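Local coordinates for protein halogenase (Chondromyces crocatus, PDB 3E1T) that probably catalyses the FAD-dependent chlorination of a precursor of chondrochloren, as a variant member of the flavin-dependent halogenases, at residues Asp285-Phe293 against Phe465-Gln473. Numbering follows the deposited sequence.
Sequences DYSYCNTSF and FTREITELQ
The Phe465 ring presents its edge to strand 288-290: CZ lies 3.8 Å from Cys289 N, with Tyr288 C also near the ring plane. One face of this ring carries Ile469 CG2 from its own segment, 3.6 Å above the plane and shifted toward the rim. Cys289 CB meets the ring edge at CZ on one flank and, more loosely, Ile469 CD1 on another (4.2 Å). With CG1 beside the backbone N (chi1 -61°), Ile469 sends CD1 to the strand, where it meets Asn290 O at 3.6 Å and Cys289 O slightly farther off. Farther along the helix, a methyl of Leu472 presses on the backbone of Thr291, CD1 to O 3.2 Å, a close approach.

At the margin, Glu468 and Thr291 lie across one another. CG of Glu468 stands anti to the backbone N (chi1 -172°), and the extended chain lays a face of the carboxylate against the threonine methyl, OE1 to CG2 3.6 Å. An alanine at Glu468 would probably strip Thr291 CG2 of this cover and open a gap at the margin of the interface.

The strand, the middle one of an antiparallel three-stranded sheet, and helix 467-473 run at 72°, their axes 9.6 Å apart. Val182 of the neighbouring strand and Tyr355 of helix 340-368 also pack on Phe465. The CB of Tyr288 leaves the strand away from segment 465-473; its OH bonds to Asp303 O, and its side chain lies about 8 Å from FAD, consistent with the helix packing behind the flavin-facing side. Methyls and a ring edge thus make van der Waals contact with backbone polar atoms, Cys289 and one carboxylate, without a salt bridge between the segments. Polar ends bond to third parties (Asn290 O to Arg352 NH2, Thr291 OG1 to Glu180 N, Gln473 NE2 to Arg352 O), so the fit probably rests on shape more than on paired charges.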
ATOM      1  N   ASP A 285       7.228 -10.704   4.859  1.00 31.31           N
ATOM      2  CA  ASP A 285       6.677 -11.307   3.647  1.00 30.38           C
ATOM      3  C   ASP A 285       5.477 -10.498   3.145  1.00 29.15           C
ATOM      4  O   ASP A 285       4.453 -11.069   2.766  1.00 28.60           O
ATOM      5  CB  ASP A 285       6.269 -12.784   3.912  1.00 30.57           C
ATOM      6  CG  ASP A 285       7.456 -13.674   4.238  1.00 31.14           C
ATOM      7  OD1 ASP A 285       8.489 -13.561   3.553  1.00 31.98           O
ATOM      8  OD2 ASP A 285       7.361 -14.493   5.186  1.00 34.39           O
ATOM      9  N   TYR A 286       5.612  -9.166   3.150  1.00 27.55           N
ATOM     10  CA  TYR A 286       4.543  -8.277   2.721  1.00 26.25           C
ATOM     11  C   TYR A 286       4.576  -7.915   1.242  1.00 25.31           C
ATOM     12  O   TYR A 286       3.605  -7.338   0.739  1.00 24.61           O
ATOM     13  CB  TYR A 286       4.542  -6.989   3.561  1.00 27.23           C
ATOM     14  CG  TYR A 286       5.857  -6.209   3.544  1.00 26.85           C
ATOM     15  CD1 TYR A 286       6.330  -5.599   2.374  1.00 27.94           C
ATOM     16  CD2 TYR A 286       6.611  -6.068   4.708  1.00 27.42           C
ATOM     17  CE1 TYR A 286       7.545  -4.874   2.369  1.00 28.17           C
ATOM     18  CE2 TYR A 286       7.816  -5.344   4.717  1.00 28.90           C
ATOM     19  CZ  TYR A 286       8.275  -4.759   3.553  1.00 28.77           C
ATOM     20  OH  TYR A 286       9.453  -4.032   3.583  1.00 28.97           O
ATOM     21  N   SER A 287       5.662  -8.230   0.538  1.00 23.30           N
ATOM     22  CA  SER A 287       5.758  -7.837  -0.883  1.00 22.87           C
ATOM     23  C   SER A 287       5.399  -8.990  -1.819  1.00 22.52           C
ATOM     24  O   SER A 287       6.061 -10.011  -1.809  1.00 22.22           O
ATOM     25  CB  SER A 287       7.145  -7.306  -1.239  1.00 22.57           C
ATOM     26  OG  SER A 287       7.123  -6.717  -2.546  1.00 23.05           O
ATOM     27  N   TYR A 288       4.353  -8.817  -2.620  1.00 22.24           N
ATOM     28  CA  TYR A 288       3.817  -9.921  -3.437  1.00 23.22           C
ATOM     29  C   TYR A 288       2.839  -9.396  -4.465  1.00 23.51           C
ATOM     30  O   TYR A 288       2.380  -8.260  -4.373  1.00 22.70           O
ATOM     31  CB  TYR A 288       3.112 -10.982  -2.561  1.00 22.89           C
ATOM     32  CG  TYR A 288       2.086 -10.394  -1.631  1.00 23.39           C
ATOM     33  CD1 TYR A 288       0.854  -9.969  -2.107  1.00 24.21           C
ATOM     34  CD2 TYR A 288       2.362 -10.242  -0.264  1.00 26.27           C
ATOM     35  CE1 TYR A 288      -0.091  -9.401  -1.257  1.00 23.75           C
ATOM     36  CE2 TYR A 288       1.419  -9.674   0.595  1.00 24.41           C
ATOM     37  CZ  TYR A 288       0.198  -9.250   0.079  1.00 24.29           C
ATOM     38  OH  TYR A 288      -0.737  -8.673   0.905  1.00 22.47           O
ATOM     39  N   CYS A 289       2.522 -10.240  -5.435  1.00 24.88           N
ATOM     40  CA  CYS A 289       1.487  -9.954  -6.409  1.00 26.26           C
ATOM     41  C   CYS A 289       0.788 -11.275  -6.696  1.00 27.52           C
ATOM     42  O   CYS A 289       1.400 -12.338  -6.636  1.00 28.23           O
ATOM     43  CB  CYS A 289       2.081  -9.357  -7.686  1.00 26.02           C
ATOM     44  SG  CYS A 289       0.878  -8.707  -8.896  1.00 26.35           S
ATOM     45  N   ASN A 290      -0.506 -11.206  -6.993  1.00 28.39           N
ATOM     46  CA  ASN A 290      -1.262 -12.391  -7.368  1.00 28.15           C
ATOM     47  C   ASN A 290      -1.232 -12.650  -8.868  1.00 27.78           C
ATOM     48  O   ASN A 290      -1.141 -11.711  -9.662  1.00 27.75           O
ATOM     49  CB  ASN A 290      -2.695 -12.278  -6.841  1.00 28.66           C
ATOM     50  CG  ASN A 290      -2.840 -12.846  -5.438  1.00 31.06           C
ATOM     51  OD1 ASN A 290      -3.239 -13.993  -5.274  1.00 33.24           O
ATOM     52  ND2 ASN A 290      -2.484 -12.051  -4.414  1.00 33.63           N
ATOM     53  N   THR A 291      -1.298 -13.925  -9.262  1.00 27.25           N
ATOM     54  CA  THR A 291      -1.320 -14.302 -10.688  1.00 27.42           C
ATOM     55  C   THR A 291      -2.579 -13.840 -11.410  1.00 27.36           C
ATOM     56  O   THR A 291      -2.609 -13.770 -12.646  1.00 27.98           O
ATOM     57  CB  THR A 291      -1.145 -15.830 -10.911  1.00 27.02           C
ATOM     58  OG1 THR A 291      -2.073 -16.541 -10.088  1.00 27.25           O
ATOM     59  CG2 THR A 291       0.277 -16.266 -10.539  1.00 26.96           C
ATOM     60  N   SER A 292      -3.613 -13.518 -10.637  1.00 27.56           N
ATOM     61  CA  SER A 292      -4.871 -13.012 -11.185  1.00 27.48           C
ATOM     62  C   SER A 292      -5.566 -12.162 -10.139  1.00 26.86           C
ATOM     63  O   SER A 292      -5.465 -12.457  -8.945  1.00 26.30           O
ATOM     64  CB  SER A 292      -5.790 -14.172 -11.590  1.00 27.72           C
ATOM     65  OG  SER A 292      -6.951 -13.683 -12.267  1.00 28.92           O
ATOM     66  N   PHE A 293      -6.249 -11.112 -10.589  1.00 26.81           N
ATOM     67  CA  PHE A 293      -7.017 -10.226  -9.691  1.00 27.51           C
ATOM     68  C   PHE A 293      -8.534 -10.441  -9.774  1.00 28.38           C
ATOM     69  O   PHE A 293      -9.286  -9.846  -8.998  1.00 27.20           O
ATOM     70  CB  PHE A 293      -6.712  -8.740  -9.947  1.00 26.99           C
ATOM     71  CG  PHE A 293      -5.267  -8.343  -9.711  1.00 27.06           C
ATOM     72  CD1 PHE A 293      -4.446  -9.065  -8.845  1.00 23.86           C
ATOM     73  CD2 PHE A 293      -4.746  -7.210 -10.329  1.00 23.94           C
ATOM     74  CE1 PHE A 293      -3.112  -8.678  -8.625  1.00 24.32           C
ATOM     75  CE2 PHE A 293      -3.416  -6.830 -10.119  1.00 24.05           C
ATOM     76  CZ  PHE A 293      -2.608  -7.564  -9.258  1.00 24.25           C
ATOM     77  N   PHE A 465      10.785 -11.057  -9.452  1.00 32.96           N
ATOM     78  CA  PHE A 465       9.611 -11.879  -9.779  1.00 33.82           C
ATOM     79  C   PHE A 465       9.856 -12.986 -10.800  1.00 34.88           C
ATOM     80  O   PHE A 465      10.644 -12.835 -11.742  1.00 34.75           O
ATOM     81  CB  PHE A 465       8.447 -11.019 -10.285  1.00 33.03           C
ATOM     82  CG  PHE A 465       7.550 -10.526  -9.200  1.00 31.75           C
ATOM     83  CD1 PHE A 465       6.801 -11.419  -8.441  1.00 31.78           C
ATOM     84  CD2 PHE A 465       7.451  -9.170  -8.935  1.00 29.57           C
ATOM     85  CE1 PHE A 465       5.968 -10.964  -7.422  1.00 31.99           C
ATOM     86  CE2 PHE A 465       6.608  -8.704  -7.931  1.00 31.34           C
ATOM     87  CZ  PHE A 465       5.878  -9.601  -7.162  1.00 31.31           C
ATOM     88  N   THR A 466       9.130 -14.081 -10.589  1.00 35.49           N
ATOM     89  CA  THR A 466       9.033 -15.215 -11.500  1.00 37.01           C
ATOM     90  C   THR A 466       8.547 -14.754 -12.898  1.00 36.86           C
ATOM     91  O   THR A 466       8.131 -13.610 -13.053  1.00 36.35           O
ATOM     92  CB  THR A 466       8.075 -16.244 -10.883  1.00 36.88           C
ATOM     93  OG1 THR A 466       8.234 -17.509 -11.530  1.00 41.08           O
ATOM     94  CG2 THR A 466       6.629 -15.779 -11.012  1.00 37.59           C
ATOM     95  N   ARG A 467       8.594 -15.629 -13.904  1.00 37.59           N
ATOM     96  CA  ARG A 467       8.225 -15.230 -15.282  1.00 38.34           C
ATOM     97  C   ARG A 467       6.747 -14.880 -15.466  1.00 38.08           C
ATOM     98  O   ARG A 467       6.407 -14.009 -16.292  1.00 38.09           O
ATOM     99  CB  ARG A 467       8.588 -16.311 -16.308  1.00 38.92           C
ATOM    100  CG  ARG A 467       7.660 -17.537 -16.276  1.00 42.28           C
ATOM    101  CD  ARG A 467       7.102 -17.866 -17.665  1.00 47.13           C
ATOM    102  NE  ARG A 467       5.960 -18.783 -17.590  1.00 50.11           N
ATOM    103  CZ  ARG A 467       4.684 -18.429 -17.763  1.00 51.74           C
ATOM    104  NH1 ARG A 467       4.358 -17.166 -18.034  1.00 52.04           N
ATOM    105  NH2 ARG A 467       3.726 -19.344 -17.673  1.00 52.62           N
ATOM    106  N   GLU A 468       5.885 -15.591 -14.734  1.00 37.19           N
ATOM    107  CA  GLU A 468       4.433 -15.430 -14.851  1.00 37.60           C
ATOM    108  C   GLU A 468       3.986 -14.025 -14.450  1.00 36.05           C
ATOM    109  O   GLU A 468       3.270 -13.376 -15.202  1.00 36.43           O
ATOM    110  CB  GLU A 468       3.678 -16.501 -14.047  1.00 37.40           C
ATOM    111  CG  GLU A 468       2.156 -16.503 -14.301  1.00 39.19           C
ATOM    112  CD  GLU A 468       1.430 -17.724 -13.715  1.00 40.15           C
ATOM    113  OE1 GLU A 468       2.000 -18.410 -12.835  1.00 42.68           O
ATOM    114  OE2 GLU A 468       0.281 -17.996 -14.144  1.00 43.73           O
ATOM    115  N   ILE A 469       4.422 -13.552 -13.283  1.00 34.57           N
ATOM    116  CA  ILE A 469       4.140 -12.171 -12.884  1.00 33.26           C
ATOM    117  C   ILE A 469       4.761 -11.169 -13.874  1.00 33.06           C
ATOM    118  O   ILE A 469       4.107 -10.212 -14.290  1.00 32.86           O
ATOM    119  CB  ILE A 469       4.597 -11.888 -11.440  1.00 32.99           C
ATOM    120  CG1 ILE A 469       3.845 -12.795 -10.451  1.00 31.73           C
ATOM    121  CG2 ILE A 469       4.447 -10.395 -11.101  1.00 31.69           C
ATOM    122  CD1 ILE A 469       2.321 -12.547 -10.359  1.00 30.79           C
ATOM    123  N   THR A 470       6.012 -11.406 -14.275  1.00 32.97           N
ATOM    124  CA  THR A 470       6.704 -10.490 -15.188  1.00 32.89           C
ATOM    125  C   THR A 470       5.944 -10.326 -16.505  1.00 33.21           C
ATOM    126  O   THR A 470       5.795  -9.209 -17.010  1.00 33.30           O
ATOM    127  CB  THR A 470       8.174 -10.934 -15.454  1.00 33.26           C
ATOM    128  OG1 THR A 470       8.820 -11.249 -14.209  1.00 32.60           O
ATOM    129  CG2 THR A 470       8.949  -9.824 -16.137  1.00 33.31           C
ATOM    130  N   GLU A 471       5.462 -11.437 -17.053  1.00 33.73           N
ATOM    131  CA  GLU A 471       4.728 -11.416 -18.315  1.00 34.98           C
ATOM    132  C   GLU A 471       3.400 -10.680 -18.214  1.00 34.37           C
ATOM    133  O   GLU A 471       3.098  -9.831 -19.056  1.00 34.43           O
ATOM    134  CB  GLU A 471       4.534 -12.831 -18.875  1.00 35.45           C
ATOM    135  CG  GLU A 471       5.736 -13.322 -19.680  1.00 40.39           C
ATOM    136  CD  GLU A 471       6.128 -12.373 -20.823  1.00 45.50           C
ATOM    137  OE1 GLU A 471       7.325 -12.011 -20.910  1.00 47.68           O
ATOM    138  OE2 GLU A 471       5.241 -11.985 -21.624  1.00 47.77           O
ATOM    139  N   LEU A 472       2.631 -10.986 -17.167  1.00 33.90           N
ATOM    140  CA  LEU A 472       1.393 -10.249 -16.867  1.00 33.20           C
ATOM    141  C   LEU A 472       1.634  -8.760 -16.733  1.00 32.81           C
ATOM    142  O   LEU A 472       0.869  -7.953 -17.253  1.00 32.24           O
ATOM    143  CB  LEU A 472       0.743 -10.774 -15.584  1.00 33.18           C
ATOM    144  CG  LEU A 472       0.226 -12.211 -15.695  1.00 33.86           C
ATOM    145  CD1 LEU A 472       0.011 -12.816 -14.315  1.00 34.33           C
ATOM    146  CD2 LEU A 472      -1.037 -12.264 -16.540  1.00 34.79           C
ATOM    147  N   GLN A 473       2.705  -8.396 -16.030  1.00 32.61           N
ATOM    148  CA  GLN A 473       3.034  -6.987 -15.847  1.00 33.07           C
ATOM    149  C   GLN A 473       3.463  -6.352 -17.167  1.00 33.76           C
ATOM    150  O   GLN A 473       3.114  -5.212 -17.438  1.00 33.50           O
ATOM    151  CB  GLN A 473       4.119  -6.799 -14.781  1.00 32.44           C
ATOM    152  CG  GLN A 473       3.643  -7.078 -13.340  1.00 31.95           C
ATOM    153  CD  GLN A 473       2.527  -6.159 -12.913  1.00 31.51           C
ATOM    154  OE1 GLN A 473       1.418  -6.613 -12.638  1.00 30.28           O
ATOM    155  NE2 GLN A 473       2.808  -4.851 -12.859  1.00 30.69           N
TER